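Local coordinates for protein polyketide synthase PksR (Bacillus subtilis, PDB 4U3V) that takes part in making the antibiotic bacillaene as a trans-acyltransferase polyketide synthase, this piece being its enoyl-isomerase domain, at residues 178-191 against 242-254. Numbering follows the deposited sequence.
Sequences YRDHKSILAKIRLP and TIKGDCWLLITLV
Lys187 lies across one face of the Trp248 indole, its chain running over the ring from CB to CE. Lys187 CB rests over the Trp248 six-membered ring, 3.6 Å from its centroid and 12° off the normal, a CH-pi contact. CG sits over the middle of the indole and also nears Cys247 O; Lys187 CD reaches Trp248 CZ2 at 3.5 Å; CE passes from CZ2 toward the Asp246 carboxylate. Lys187 NZ stops 4.0 Å from Asp246 OD2, beyond salt-bridge range, with a weak, long ion pair to Glu270. With CG anti to the backbone N (chi1 -164°) and every later torsion extended, the chain stays laid along the ring. Tyr178 CE2 comes to the indole's edge at Trp248 CZ3, while Leu185 CG packs 3.7 Å from Trp248 CE3; Ile142 of helix 142-147 touches both Leu185 and Trp248. Arg189, bent at chi2 and chi3, brings NH1 against Asp246 OD1 in a salt bridge whose very short length leaves its geometry doubtful. On the sheet face opposite Lys187 and Trp248, Ile188 CG1 meets Cys247 SG at 3.6 Å, and Ile184 CG2 lies beside Ile251 CB; the Ile251 side chain also touches Ala214. Paired backbone bonds join Ile184 with Ile251, Ala186 with Leu249 and Ile188 with Cys247. An antiparallel sheet wrapped round a long helix, here 205-219, is the hotdog fold, the C-terminal one of this double hotdog.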
# COMPACT_ATOMS: atom_id res chain seq x y z
N TYR A 178 8.57 9.46 -14.05
CA TYR A 178 8.82 10.85 -14.44
C TYR A 178 8.64 11.71 -13.19
O TYR A 178 7.62 11.61 -12.53
CB TYR A 178 7.78 11.27 -15.47
CG TYR A 178 7.69 10.32 -16.64
CD1 TYR A 178 8.31 10.62 -17.86
CD2 TYR A 178 6.92 9.16 -16.55
CE1 TYR A 178 8.19 9.76 -18.94
CE2 TYR A 178 6.76 8.32 -17.64
CZ TYR A 178 7.42 8.60 -18.82
OH TYR A 178 7.28 7.73 -19.89
N ARG A 179 9.58 12.61 -12.94
CA ARG A 179 9.72 13.22 -11.61
C ARG A 179 9.91 14.71 -11.69
O ARG A 179 10.51 15.20 -12.65
CB ARG A 179 10.94 12.62 -10.94
CG ARG A 179 11.13 13.03 -9.48
CD ARG A 179 12.27 12.22 -8.86
NE ARG A 179 13.59 12.59 -9.42
CZ ARG A 179 14.72 11.92 -9.20
NH1 ARG A 179 14.75 10.87 -8.37
NH2 ARG A 179 15.85 12.33 -9.77
N ASP A 180 9.44 15.44 -10.67
CA ASP A 180 9.96 16.79 -10.42
C ASP A 180 10.02 17.04 -8.91
O ASP A 180 9.82 16.09 -8.14
CB ASP A 180 9.13 17.88 -11.16
CG ASP A 180 7.76 18.12 -10.55
OD1 ASP A 180 7.43 17.50 -9.53
OD2 ASP A 180 6.99 18.97 -11.08
N HIS A 181 10.36 18.25 -8.50
CA HIS A 181 10.57 18.54 -7.09
C HIS A 181 9.41 18.26 -6.17
O HIS A 181 9.58 18.29 -4.93
CB HIS A 181 11.04 19.99 -6.90
CG HIS A 181 9.99 21.04 -7.25
ND1 HIS A 181 9.65 21.35 -8.53
CD2 HIS A 181 9.18 21.83 -6.42
CE1 HIS A 181 8.64 22.24 -8.52
NE2 HIS A 181 8.35 22.54 -7.24
N LYS A 182 8.20 18.09 -6.71
CA LYS A 182 7.08 17.91 -5.79
C LYS A 182 6.19 16.73 -6.11
O LYS A 182 5.15 16.54 -5.47
CB LYS A 182 6.22 19.16 -5.72
CG LYS A 182 5.79 19.64 -7.10
CD LYS A 182 5.08 20.99 -7.03
CE LYS A 182 4.73 21.50 -8.42
NZ LYS A 182 4.56 20.38 -9.40
N SER A 183 6.49 16.04 -7.20
CA SER A 183 5.67 14.89 -7.60
C SER A 183 6.44 13.82 -8.34
O SER A 183 7.54 14.06 -8.88
CB SER A 183 4.47 15.33 -8.46
OG SER A 183 4.94 15.95 -9.62
N ILE A 184 5.82 12.66 -8.49
CA ILE A 184 6.38 11.64 -9.38
C ILE A 184 5.24 10.91 -10.03
O ILE A 184 4.20 10.73 -9.43
CB ILE A 184 7.37 10.69 -8.63
CG1 ILE A 184 8.19 9.85 -9.65
CG2 ILE A 184 6.65 9.88 -7.54
CD1 ILE A 184 9.43 9.22 -9.04
N LEU A 185 5.44 10.50 -11.30
CA LEU A 185 4.41 9.78 -12.05
C LEU A 185 5.03 8.45 -12.46
O LEU A 185 6.14 8.41 -12.97
CB LEU A 185 3.95 10.58 -13.29
CG LEU A 185 3.11 9.80 -14.31
CD1 LEU A 185 1.70 9.75 -13.80
CD2 LEU A 185 3.20 10.52 -15.67
N ALA A 186 4.42 7.35 -12.02
CA ALA A 186 5.00 6.03 -12.23
C ALA A 186 4.04 5.22 -13.11
O ALA A 186 2.81 5.24 -12.88
CB ALA A 186 5.20 5.31 -10.89
N LYS A 187 4.57 4.54 -14.11
CA LYS A 187 3.78 3.48 -14.75
C LYS A 187 4.16 2.15 -14.12
O LYS A 187 5.35 1.85 -13.96
CB LYS A 187 4.05 3.44 -16.26
CG LYS A 187 2.98 2.65 -17.00
CD LYS A 187 3.29 2.56 -18.48
CE LYS A 187 2.10 1.99 -19.24
NZ LYS A 187 2.50 1.89 -20.67
N ILE A 188 3.16 1.36 -13.74
CA ILE A 188 3.42 0.06 -13.17
C ILE A 188 2.77 -1.08 -13.94
O ILE A 188 1.84 -0.87 -14.71
CB ILE A 188 3.03 0.01 -11.67
CG1 ILE A 188 1.50 -0.02 -11.48
CG2 ILE A 188 3.64 1.22 -10.95
CD1 ILE A 188 1.09 0.06 -10.00
N ARG A 189 3.26 -2.28 -13.70
CA ARG A 189 2.61 -3.48 -14.19
C ARG A 189 2.24 -4.39 -13.01
O ARG A 189 3.13 -4.84 -12.28
CB ARG A 189 3.53 -4.19 -15.19
CG ARG A 189 3.14 -5.60 -15.55
CD ARG A 189 2.93 -5.76 -17.05
NE ARG A 189 1.84 -6.70 -17.31
CZ ARG A 189 0.75 -6.42 -18.01
NH1 ARG A 189 0.61 -5.24 -18.59
NH2 ARG A 189 -0.20 -7.34 -18.16
N LEU A 190 0.94 -4.58 -12.81
CA LEU A 190 0.43 -5.53 -11.82
C LEU A 190 0.14 -6.88 -12.48
O LEU A 190 -0.48 -6.93 -13.55
CB LEU A 190 -0.85 -4.98 -11.20
CG LEU A 190 -0.65 -3.69 -10.41
CD1 LEU A 190 -1.99 -3.21 -9.90
CD2 LEU A 190 0.36 -3.91 -9.29
N PRO A 191 0.51 -7.98 -11.79
CA PRO A 191 0.52 -9.30 -12.41
C PRO A 191 -0.84 -9.99 -12.43
O PRO A 191 -1.87 -9.33 -12.29
CB PRO A 191 1.52 -10.09 -11.54
CG PRO A 191 1.55 -9.38 -10.22
CD PRO A 191 0.91 -8.02 -10.37
N THR A 242 -11.57 -4.75 -9.80
CA THR A 242 -10.17 -5.05 -9.52
C THR A 242 -9.28 -4.42 -10.57
O THR A 242 -9.57 -4.48 -11.77
CB THR A 242 -9.92 -6.58 -9.44
OG1 THR A 242 -10.65 -7.12 -8.33
CG2 THR A 242 -8.44 -6.87 -9.23
N ILE A 243 -8.24 -3.73 -10.13
CA ILE A 243 -7.37 -3.04 -11.05
C ILE A 243 -6.24 -3.99 -11.37
O ILE A 243 -5.55 -4.46 -10.48
CB ILE A 243 -6.79 -1.77 -10.41
CG1 ILE A 243 -7.91 -0.84 -9.96
CG2 ILE A 243 -5.81 -1.08 -11.36
CD1 ILE A 243 -7.54 0.01 -8.76
N LYS A 244 -6.12 -4.35 -12.64
CA LYS A 244 -5.09 -5.29 -13.05
C LYS A 244 -4.38 -4.73 -14.27
O LYS A 244 -4.90 -3.84 -14.93
CB LYS A 244 -5.70 -6.66 -13.38
CG LYS A 244 -4.68 -7.75 -13.64
CD LYS A 244 -5.23 -8.86 -14.53
CE LYS A 244 -5.74 -8.32 -15.87
NZ LYS A 244 -4.71 -8.31 -16.94
N GLY A 245 -3.17 -5.22 -14.53
CA GLY A 245 -2.46 -4.88 -15.76
C GLY A 245 -1.71 -3.57 -15.59
O GLY A 245 -1.19 -3.28 -14.50
N ASP A 246 -1.64 -2.79 -16.66
CA ASP A 246 -0.90 -1.54 -16.63
C ASP A 246 -1.73 -0.44 -16.00
O ASP A 246 -2.93 -0.31 -16.27
CB ASP A 246 -0.47 -1.12 -18.03
CG ASP A 246 0.62 -2.00 -18.60
OD1 ASP A 246 1.10 -2.92 -17.89
OD2 ASP A 246 1.01 -1.76 -19.76
N CYS A 247 -1.09 0.37 -15.17
CA CYS A 247 -1.72 1.57 -14.70
C CYS A 247 -0.65 2.54 -14.21
O CYS A 247 0.55 2.25 -14.28
CB CYS A 247 -2.72 1.26 -13.59
SG CYS A 247 -2.00 0.45 -12.15
N TRP A 248 -1.11 3.74 -13.90
CA TRP A 248 -0.21 4.84 -13.52
C TRP A 248 -0.48 5.27 -12.10
O TRP A 248 -1.59 5.14 -11.60
CB TRP A 248 -0.46 6.02 -14.44
CG TRP A 248 -0.11 5.76 -15.88
CD1 TRP A 248 -0.92 5.13 -16.85
CD2 TRP A 248 1.12 6.09 -16.58
NE1 TRP A 248 -0.25 5.03 -18.04
CE2 TRP A 248 0.96 5.60 -17.96
CE3 TRP A 248 2.33 6.67 -16.21
CZ2 TRP A 248 1.96 5.77 -18.92
CZ3 TRP A 248 3.29 6.89 -17.20
CH2 TRP A 248 3.11 6.44 -18.53
N LEU A 249 0.56 5.76 -11.43
CA LEU A 249 0.38 6.36 -10.08
C LEU A 249 0.89 7.81 -10.21
O LEU A 249 2.03 8.01 -10.61
CB LEU A 249 1.26 5.63 -9.04
CG LEU A 249 1.16 4.11 -8.96
CD1 LEU A 249 2.14 3.57 -7.91
CD2 LEU A 249 -0.28 3.81 -8.57
N LEU A 250 0.07 8.77 -9.80
CA LEU A 250 0.49 10.16 -9.80
C LEU A 250 0.56 10.55 -8.32
O LEU A 250 -0.44 10.52 -7.59
CB LEU A 250 -0.54 11.02 -10.55
CG LEU A 250 -0.34 12.54 -10.45
CD1 LEU A 250 1.09 12.91 -10.80
CD2 LEU A 250 -1.33 13.26 -11.35
N ILE A 251 1.78 10.86 -7.87
CA ILE A 251 2.03 11.00 -6.43
C ILE A 251 2.53 12.42 -6.16
O ILE A 251 3.40 12.90 -6.86
CB ILE A 251 3.14 10.00 -6.05
CG1 ILE A 251 2.55 8.59 -6.32
CG2 ILE A 251 3.61 10.24 -4.61
CD1 ILE A 251 3.54 7.47 -6.17
N THR A 252 1.90 13.09 -5.22
CA THR A 252 2.24 14.48 -4.89
C THR A 252 2.61 14.62 -3.42
O THR A 252 1.89 14.14 -2.56
CB THR A 252 1.06 15.39 -5.24
OG1 THR A 252 0.88 15.30 -6.67
CG2 THR A 252 1.39 16.83 -4.90
N LEU A 253 3.72 15.29 -3.14
CA LEU A 253 4.07 15.64 -1.76
C LEU A 253 3.16 16.77 -1.27
O LEU A 253 3.01 17.80 -1.93
CB LEU A 253 5.52 16.11 -1.72
CG LEU A 253 6.06 16.55 -0.36
CD1 LEU A 253 6.03 15.42 0.68
CD2 LEU A 253 7.47 17.12 -0.52
N VAL A 254 2.46 16.50 -0.19
CA VAL A 254 1.50 17.44 0.42
C VAL A 254 1.90 18.00 1.80
O VAL A 254 1.62 19.17 2.09
CB VAL A 254 0.07 16.86 0.46
CG1 VAL A 254 -0.42 16.58 -0.97
CG2 VAL A 254 0.01 15.61 1.32